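Local coordinates for protein HTH-type transcriptional regulator LysG (Mycobacterium tuberculosis, PDB 3ISP) that binds DNA as a homodimeric LysR-type transcriptional regulator and probably activates expression of the exporter LysE while repressing its own gene, at residues Arg96-Val101 with Gly139-Ala144; Glu127-Ser132 with Thr146-Pro151; Trp268-Leu273 with Arg280-Val285. All coordinates share one frame; numbering follows the deposited sequence.

Contact 1: Arg96-Val101 with Gly139-Ala144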
loop_
_atom_site.group_PDB
_atom_site.type_symbol
_atom_site.label_atom_id
_atom_site.label_comp_id
_atom_site.label_asym_id
_atom_site.label_seq_id
_atom_site.Cartn_x
_atom_site.Cartn_y
_atom_site.Cartn_z
ATOM N N ARG A 96 6.216 22.651 23.006
ATOM C CA ARG A 96 5.388 21.617 22.408
ATOM C C ARG A 96 6.174 20.323 22.297
ATOM O O ARG A 96 7.231 20.291 21.660
ATOM C CB ARG A 96 4.926 22.036 21.016
ATOM C CG ARG A 96 4.265 20.916 20.232
ATOM C CD ARG A 96 2.914 20.544 20.832
ATOM N NE ARG A 96 1.962 21.638 20.707
ATOM C CZ ARG A 96 0.804 21.697 21.351
ATOM N NH1 ARG A 96 0.456 20.713 22.168
ATOM N NH2 ARG A 96 0.002 22.742 21.183
ATOM N N ILE A 97 5.663 19.261 22.917
ATOM C CA ILE A 97 6.294 17.953 22.802
ATOM C C ILE A 97 5.315 16.920 22.269
ATOM O O ILE A 97 4.199 16.780 22.765
ATOM C CB ILE A 97 6.920 17.483 24.133
ATOM C CG1 ILE A 97 8.281 18.143 24.322
ATOM C CG2 ILE A 97 7.110 15.978 24.138
ATOM C CD1 ILE A 97 9.277 17.756 23.257
ATOM N N THR A 98 5.738 16.205 21.238
ATOM C CA THR A 98 4.899 15.179 20.654
ATOM C C THR A 98 5.489 13.806 20.926
ATOM O O THR A 98 6.658 13.533 20.627
ATOM C CB THR A 98 4.738 15.369 19.137
ATOM O OG1 THR A 98 4.098 16.628 18.872
ATOM C CG2 THR A 98 3.899 14.241 18.558
ATOM N N ILE A 99 4.677 12.937 21.507
ATOM C CA ILE A 99 5.134 11.588 21.740
ATOM C C ILE A 99 4.113 10.557 21.302
ATOM O O ILE A 99 2.918 10.721 21.516
ATOM C CB ILE A 99 5.600 11.374 23.205
ATOM C CG1 ILE A 99 4.454 11.500 24.184
ATOM C CG2 ILE A 99 6.659 12.409 23.586
ATOM C CD1 ILE A 99 4.911 12.159 25.473
ATOM N N ALA A 100 4.598 9.508 20.652
ATOM C CA ALA A 100 3.754 8.394 20.270
ATOM C C ALA A 100 3.549 7.430 21.456
ATOM O O ALA A 100 4.452 7.248 22.275
ATOM C CB ALA A 100 4.370 7.677 19.081
ATOM N N VAL A 101 2.363 6.827 21.551
ATOM C CA VAL A 101 2.068 5.839 22.595
ATOM C C VAL A 101 1.104 4.750 22.111
ATOM O O VAL A 101 0.004 5.060 21.674
ATOM C CB VAL A 101 1.425 6.502 23.826
ATOM C CG1 VAL A 101 1.146 5.475 24.894
ATOM C CG2 VAL A 101 2.320 7.591 24.376
ATOM N N GLY A 139 10.769 13.061 12.605
ATOM C CA GLY A 139 10.910 14.155 13.551
ATOM C C GLY A 139 9.590 14.606 14.139
ATOM O O GLY A 139 9.553 15.501 14.984
ATOM N N VAL A 140 8.501 13.988 13.696
ATOM C CA VAL A 140 7.173 14.343 14.185
ATOM C C VAL A 140 7.057 14.102 15.684
ATOM O O VAL A 140 6.522 14.942 16.410
ATOM C CB VAL A 140 6.056 13.580 13.431
ATOM C CG1 VAL A 140 4.769 13.536 14.252
ATOM C CG2 VAL A 140 5.810 14.212 12.078
ATOM N N ALA A 141 7.562 12.963 16.146
ATOM C CA ALA A 141 7.569 12.652 17.574
ATOM C C ALA A 141 8.983 12.717 18.130
ATOM O O ALA A 141 9.925 12.253 17.488
ATOM C CB ALA A 141 6.982 11.286 17.815
ATOM N N MET A 142 9.129 13.294 19.322
ATOM C CA MET A 142 10.437 13.361 19.977
ATOM C C MET A 142 10.624 12.205 20.958
ATOM O O MET A 142 11.535 12.220 21.789
ATOM C CB MET A 142 10.697 14.730 20.649
ATOM C CG MET A 142 9.464 15.578 20.976
ATOM S SD MET A 142 9.092 16.969 19.857
ATOM C CE MET A 142 8.283 16.140 18.511
ATOM N N GLY A 143 9.757 11.200 20.839
ATOM C CA GLY A 143 9.824 10.011 21.667
ATOM C C GLY A 143 8.571 9.173 21.549
ATOM O O GLY A 143 7.500 9.712 21.274
ATOM N N ALA A 144 8.696 7.859 21.756
ATOM C CA ALA A 144 7.551 6.948 21.608
ATOM C C ALA A 144 7.654 5.670 22.445
ATOM O O ALA A 144 8.697 5.019 22.474
ATOM C CB ALA A 144 7.348 6.586 20.138
#
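The parallel pairing of strand 95-101 with strand 143-146, two neighbours in the mixed sheet of the regulatory domain, starts where Ala100 faces Ala144. Ala100 N donates to Gly143 O over 3.0 Å. The same oxygen takes a CA-H...O contact from Ile99, and Ala144 CA makes another to Ala100 O at 3.2 Å. One bond earlier, Met142 N reaches Thr98 O at 2.8 Å, although Met142 still belongs to the turn entering the strand; the 55° between the end-to-end directions of the touching parts fits chains that converge before they pair. The 37 residues between the segments include strand 120-126 and helix 129-137, which with the parallel strand 143-146 form a beta-alpha-beta crossover; strand 95-101 lies between its two strands in the sheet. Gly139, the first residue past that helix to leave helical backbone angles, has positive phi. Met142, bent at chi2 and chi3, folds back so that CE lies 3.7 Å from Thr98 CB. Thr98 CB also rests 3.3 Å from Val140 O. With OG1 set beside its own backbone N (chi1 -62°), Thr98 bonds Asp123 of strand 120-126. On the Ala100 face, helix 129-137 places Ser132.

Contact 2: Glu127-Ser132 with Thr146-Pro151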
loop_
_atom_site.group_PDB
_atom_site.type_symbol
_atom_site.label_atom_id
_atom_site.label_comp_id
_atom_site.label_asym_id
_atom_site.label_seq_id
_atom_site.Cartn_x
_atom_site.Cartn_y
_atom_site.Cartn_z
ATOM N N GLU A 127 -0.443 5.379 18.477
ATOM C CA GLU A 127 0.049 4.718 17.292
ATOM C C GLU A 127 0.590 3.344 17.648
ATOM O O GLU A 127 1.088 3.130 18.753
ATOM C CB GLU A 127 1.151 5.559 16.637
ATOM C CG GLU A 127 0.766 7.012 16.369
ATOM C CD GLU A 127 -0.383 7.173 15.373
ATOM O OE1 GLU A 127 -0.916 6.147 14.883
ATOM O OE2 GLU A 127 -0.755 8.335 15.085
ATOM N N ASP A 128 0.489 2.407 16.715
ATOM C CA ASP A 128 1.077 1.100 16.938
ATOM C C ASP A 128 2.592 1.157 16.701
ATOM O O ASP A 128 3.169 2.239 16.554
ATOM C CB ASP A 128 0.390 0.002 16.097
ATOM C CG ASP A 128 0.501 0.226 14.573
ATOM O OD1 ASP A 128 1.429 0.920 14.077
ATOM O OD2 ASP A 128 -0.358 -0.332 13.860
ATOM N N GLN A 129 3.226 -0.010 16.674
ATOM C CA GLN A 129 4.663 -0.100 16.502
ATOM C C GLN A 129 5.103 0.599 15.237
ATOM O O GLN A 129 5.989 1.459 15.266
ATOM C CB GLN A 129 5.080 -1.563 16.428
ATOM C CG GLN A 129 6.487 -1.826 16.880
ATOM C CD GLN A 129 7.052 -3.086 16.268
ATOM O OE1 GLN A 129 7.104 -3.223 15.046
ATOM N NE2 GLN A 129 7.483 -4.018 17.115
ATOM N N ASP A 130 4.495 0.224 14.117
ATOM C CA ASP A 130 4.947 0.747 12.834
ATOM C C ASP A 130 4.663 2.236 12.692
ATOM O O ASP A 130 5.550 3.009 12.361
ATOM C CB ASP A 130 4.365 -0.051 11.669
ATOM C CG ASP A 130 5.000 -1.420 11.534
ATOM O OD1 ASP A 130 5.917 -1.740 12.324
ATOM O OD2 ASP A 130 4.583 -2.181 10.637
ATOM N N HIS A 131 3.430 2.636 12.962
ATOM C CA HIS A 131 3.070 4.039 12.859
ATOM C C HIS A 131 3.998 4.951 13.671
ATOM O O HIS A 131 4.378 6.031 13.200
ATOM C CB HIS A 131 1.617 4.257 13.277
ATOM C CG HIS A 131 0.615 3.675 12.326
ATOM N ND1 HIS A 131 0.434 4.156 11.044
ATOM C CD2 HIS A 131 -0.283 2.670 12.480
ATOM C CE1 HIS A 131 -0.519 3.463 10.447
ATOM N NE2 HIS A 131 -0.970 2.556 11.297
ATOM N N SER A 132 4.365 4.519 14.880
ATOM C CA SER A 132 5.201 5.342 15.766
ATOM C C SER A 132 6.657 5.447 15.302
ATOM O O SER A 132 7.262 6.512 15.394
ATOM C CB SER A 132 5.116 4.866 17.224
ATOM O OG SER A 132 5.829 3.663 17.421
ATOM N N THR A 146 6.997 2.027 22.321
ATOM C CA THR A 146 6.850 1.134 21.181
ATOM C C THR A 146 7.264 -0.278 21.556
ATOM O O THR A 146 7.980 -0.476 22.526
ATOM C CB THR A 146 7.738 1.591 20.005
ATOM O OG1 THR A 146 7.697 0.614 18.953
ATOM C CG2 THR A 146 9.180 1.757 20.464
ATOM N N THR A 147 6.815 -1.265 20.791
ATOM C CA THR A 147 7.179 -2.649 21.077
ATOM C C THR A 147 8.491 -2.935 20.398
ATOM O O THR A 147 8.977 -4.062 20.421
ATOM C CB THR A 147 6.123 -3.670 20.576
ATOM O OG1 THR A 147 5.889 -3.492 19.170
ATOM C CG2 THR A 147 4.799 -3.538 21.359
ATOM N N GLU A 148 9.055 -1.890 19.800
ATOM C CA GLU A 148 10.268 -1.990 19.003
ATOM C C GLU A 148 11.528 -1.889 19.829
ATOM O O GLU A 148 11.840 -0.827 20.364
ATOM C CB GLU A 148 10.305 -0.866 17.973
ATOM C CG GLU A 148 11.517 -0.923 17.065
ATOM C CD GLU A 148 11.389 -2.022 16.036
ATOM O OE1 GLU A 148 10.436 -1.956 15.214
ATOM O OE2 GLU A 148 12.230 -2.950 16.055
ATOM N N ARG A 149 12.276 -2.982 19.892
ATOM C CA ARG A 149 13.572 -2.980 20.563
ATOM C C ARG A 149 14.675 -2.273 19.757
ATOM O O ARG A 149 15.539 -1.609 20.334
ATOM C CB ARG A 149 13.997 -4.410 20.902
ATOM C CG ARG A 149 15.442 -4.539 21.295
ATOM C CD ARG A 149 15.817 -5.973 21.597
ATOM N NE ARG A 149 15.527 -6.317 22.984
ATOM C CZ ARG A 149 16.187 -7.239 23.677
ATOM N NH1 ARG A 149 17.189 -7.904 23.107
ATOM N NH2 ARG A 149 15.856 -7.486 24.942
ATOM N N ASN A 150 14.655 -2.419 18.435
ATOM C CA ASN A 150 15.722 -1.859 17.596
ATOM C C ASN A 150 15.685 -0.337 17.553
ATOM O O ASN A 150 14.628 0.254 17.374
ATOM C CB ASN A 150 15.679 -2.434 16.170
ATOM C CG ASN A 150 16.166 -3.888 16.095
ATOM O OD1 ASN A 150 16.765 -4.428 17.045
ATOM N ND2 ASN A 150 15.913 -4.526 14.952
ATOM N N PRO A 151 16.842 0.311 17.721
ATOM C CA PRO A 151 16.846 1.777 17.694
ATOM C C PRO A 151 16.439 2.302 16.329
ATOM O O PRO A 151 17.084 1.963 15.336
ATOM C CB PRO A 151 18.316 2.132 17.955
ATOM C CG PRO A 151 18.917 0.909 18.576
ATOM C CD PRO A 151 18.182 -0.246 17.966
HETATM O O HOH W 1 8.456 1.541 16.775
#
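A water-bridged polar contact joins the first turn of helix 129-137 to the loop leaving strand 143-146, at the end of that strand in the regulatory domain. Between Gln129 and Thr146, whose CA atoms are 5.3 Å apart, one water donates to Gln129 O at 2.9 Å and also meets Thr146 OG1, modelled at a short 2.5 Å with the direction open. Thr146 OG1 has a second task: it accepts from Glu148 N at 3.0 Å, with an N-H...O angle of 147°, which makes an ST turn and bends the loop just after the strand. The hydroxyl is placed for this by lying opposite the backbone N (chi1 173°), on the side of the carbonyl that leads into the turn. From the helix, the extended Gln129 side chain crosses those of Thr147 and Glu148 at about right angles. Ser132 OG packs 3.8 Å from Thr146 CB. Asp128 caps the helix, its OD1 accepting from His131 N at 2.9 Å (168°); Gln129 and Ser132 of the same turn face the loop. The loop also packs on strand 255-271, where Gln269 bonds the carbonyls of Glu148 and Asn150 and Thr147 touches Val264 and Leu266; beside the helix start, Glu127 pairs through its backbone with Val101 of strand 95-101.

Contact 3: Trp268-Leu273 with Arg280-Val285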
loop_
_atom_site.group_PDB
_atom_site.type_symbol
_atom_site.label_atom_id
_atom_site.label_comp_id
_atom_site.label_asym_id
_atom_site.label_seq_id
_atom_site.Cartn_x
_atom_site.Cartn_y
_atom_site.Cartn_z
ATOM N N TRP A 268 11.051 2.582 25.565
ATOM C CA TRP A 268 10.884 4.001 25.306
ATOM C C TRP A 268 12.012 4.468 24.387
ATOM O O TRP A 268 13.166 4.545 24.802
ATOM C CB TRP A 268 10.843 4.798 26.613
ATOM C CG TRP A 268 11.076 6.288 26.469
ATOM C CD1 TRP A 268 12.244 6.954 26.698
ATOM C CD2 TRP A 268 10.123 7.290 26.072
ATOM N NE1 TRP A 268 12.082 8.299 26.464
ATOM C CE2 TRP A 268 10.787 8.528 26.086
ATOM C CE3 TRP A 268 8.775 7.259 25.715
ATOM C CZ2 TRP A 268 10.148 9.718 25.752
ATOM C CZ3 TRP A 268 8.146 8.442 25.389
ATOM C CH2 TRP A 268 8.828 9.650 25.403
ATOM N N GLN A 269 11.674 4.739 23.128
ATOM C CA GLN A 269 12.614 5.304 22.163
ATOM C C GLN A 269 12.451 6.822 22.047
ATOM O O GLN A 269 11.336 7.313 21.858
ATOM C CB GLN A 269 12.443 4.651 20.788
ATOM C CG GLN A 269 12.819 3.196 20.793
ATOM C CD GLN A 269 13.259 2.666 19.442
ATOM O OE1 GLN A 269 13.977 3.332 18.697
ATOM N NE2 GLN A 269 12.863 1.441 19.140
ATOM N N CYS A 270 13.557 7.558 22.158
ATOM C CA CYS A 270 13.528 9.013 22.009
ATOM C C CYS A 270 14.770 9.564 21.304
ATOM O O CYS A 270 15.792 8.880 21.194
ATOM C CB CYS A 270 13.354 9.693 23.364
ATOM S SG CYS A 270 14.726 9.466 24.513
ATOM N N TRP A 271 14.670 10.807 20.833
ATOM C CA TRP A 271 15.777 11.475 20.147
ATOM C C TRP A 271 17.093 11.328 20.883
ATOM O O TRP A 271 17.229 11.781 22.018
ATOM C CB TRP A 271 15.502 12.966 19.975
ATOM C CG TRP A 271 14.490 13.279 18.927
ATOM C CD1 TRP A 271 14.057 12.454 17.932
ATOM C CD2 TRP A 271 13.802 14.519 18.752
ATOM N NE1 TRP A 271 13.124 13.102 17.161
ATOM C CE2 TRP A 271 12.952 14.372 17.644
ATOM C CE3 TRP A 271 13.816 15.737 19.433
ATOM C CZ2 TRP A 271 12.120 15.401 17.197
ATOM C CZ3 TRP A 271 12.983 16.759 18.990
ATOM C CH2 TRP A 271 12.147 16.581 17.886
ATOM N N LYS A 272 18.060 10.697 20.225
ATOM C CA LYS A 272 19.423 10.646 20.731
ATOM C C LYS A 272 20.088 12.015 20.588
ATOM O O LYS A 272 20.504 12.409 19.500
ATOM C CB LYS A 272 20.229 9.586 19.984
ATOM C CG LYS A 272 21.658 9.416 20.476
ATOM C CD LYS A 272 22.294 8.155 19.886
ATOM C CE LYS A 272 22.193 8.138 18.365
ATOM N NZ LYS A 272 22.285 6.757 17.816
ATOM N N LEU A 273 20.166 12.732 21.700
ATOM C CA LEU A 273 20.778 14.041 21.753
ATOM C C LEU A 273 20.720 14.499 23.189
ATOM O O LEU A 273 20.154 13.811 24.025
ATOM C CB LEU A 273 20.055 15.030 20.842
ATOM C CG LEU A 273 18.534 15.151 20.949
ATOM C CD1 LEU A 273 18.120 15.802 22.256
ATOM C CD2 LEU A 273 17.990 15.942 19.767
ATOM N N ARG A 280 14.131 14.746 31.060
ATOM C CA ARG A 280 13.034 14.875 32.013
ATOM C C ARG A 280 11.822 14.033 31.621
ATOM O O ARG A 280 11.306 13.278 32.440
ATOM C CB ARG A 280 12.628 16.334 32.184
ATOM C CG ARG A 280 11.345 16.525 32.961
ATOM C CD ARG A 280 10.991 17.992 33.053
ATOM N NE ARG A 280 12.194 18.827 33.051
ATOM C CZ ARG A 280 12.525 19.657 32.064
ATOM N NH1 ARG A 280 11.728 19.769 30.996
ATOM N NH2 ARG A 280 13.643 20.376 32.146
ATOM N N ILE A 281 11.360 14.178 30.380
ATOM C CA ILE A 281 10.272 13.352 29.872
ATOM C C ILE A 281 10.622 11.871 30.041
ATOM O O ILE A 281 9.807 11.088 30.512
ATOM C CB ILE A 281 9.974 13.652 28.386
ATOM C CG1 ILE A 281 9.556 15.110 28.203
ATOM C CG2 ILE A 281 8.868 12.758 27.853
ATOM C CD1 ILE A 281 8.079 15.335 28.328
ATOM N N THR A 282 11.846 11.499 29.675
ATOM C CA THR A 282 12.307 10.119 29.796
ATOM C C THR A 282 12.200 9.604 31.229
ATOM O O THR A 282 11.762 8.481 31.457
ATOM C CB THR A 282 13.754 9.950 29.293
ATOM O OG1 THR A 282 13.822 10.325 27.916
ATOM C CG2 THR A 282 14.202 8.505 29.413
ATOM N N ASP A 283 12.597 10.425 32.191
ATOM C CA ASP A 283 12.502 10.030 33.589
ATOM C C ASP A 283 11.080 9.723 33.951
ATOM O O ASP A 283 10.796 8.725 34.606
ATOM C CB ASP A 283 13.023 11.120 34.522
ATOM C CG ASP A 283 14.517 11.071 34.676
ATOM O OD1 ASP A 283 15.109 10.054 34.237
ATOM O OD2 ASP A 283 15.094 12.043 35.222
ATOM N N THR A 284 10.185 10.600 33.530
ATOM C CA THR A 284 8.781 10.445 33.836
ATOM C C THR A 284 8.201 9.187 33.184
ATOM O O THR A 284 7.579 8.368 33.850
ATOM C CB THR A 284 8.028 11.686 33.419
ATOM O OG1 THR A 284 8.491 12.774 34.222
ATOM C CG2 THR A 284 6.536 11.497 33.620
ATOM N N VAL A 285 8.426 9.021 31.889
ATOM C CA VAL A 285 7.968 7.827 31.221
ATOM C C VAL A 285 8.504 6.582 31.910
ATOM O O VAL A 285 7.750 5.678 32.214
ATOM C CB VAL A 285 8.341 7.829 29.730
ATOM C CG1 VAL A 285 8.107 6.455 29.116
ATOM C CG2 VAL A 285 7.545 8.906 28.996
#
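Thr282 OG1 has two hydrogen-bond partners: Trp268 NE1 donates to it over 3.0 Å, and the hydroxyl is also bonded to Ile278 O one turn earlier in helix 276-288. The indole N-H bond is bent, with an angle of 145° at the hydrogen, and the oxygen sits near the ring edge but tilted somewhat out of its plane. Keeping OG1 on the side of its own backbone N lets Thr282 serve both partners, and its CG2 sits obliquely above the CD1-NE1 side of the ring, 3.7 Å from Trp268 CD1. Cys270 SG approaches Thr282 OG1 to 3.6 Å.

One face of the indole is covered by Val285. Its CG2 stands 3.8 Å from the centroid of the six-membered ring of Trp268 and 15° off the normal, a CH-pi contact; Val285 CG1 lies over the same ring system, offset toward the rim and 3.6 Å from Trp268 CE3. Ile281 CG2 comes in obliquely at 3.9 Å from Trp268 CZ2, so the tryptophan is met by side chains from positions 281, 282 and 285, on neighbouring turns of the helix. The hydrogen bond and the valine together would be expected to limit rotation of the ring. His158 of strand 155-169 also meets the Trp268 ring, and Trp109 and Phe110 pack on Val285, extending the buried layer. Strand 268-271 and helix 280-285 run antiparallel at 175°, with axes 10.1 Å apart, the spacing of a helix laid on a beta-sheet. Such helix-on-sheet layering is characteristic of the alpha/beta fold of the LysR substrate-binding domain, related to the periplasmic binding proteins.

Overall arrangement
All three contacts lie in the regulatory domain around one mixed sheet. Contact 1 joins two of its parallel strands, 95-101 and 143-146; contact 3 involves strand 255-271, the antiparallel neighbour of 143-146, and the helix packed against it. Centre to centre, contact 1 lies about 12 Å from contact 2 and about 10 Å from contact 3; the centres of the latter two are about 14 Å apart. Along the chain the segments of contacts 1 and 2 alternate, whereas contact 3 follows both. Ser132 of helix 129-137 packs on Ala100 and Ala144, linking contacts 1 and 2, while backbone pairing of Ala144 with Gln269 ties the central strands together. The result is one compact alpha/beta unit.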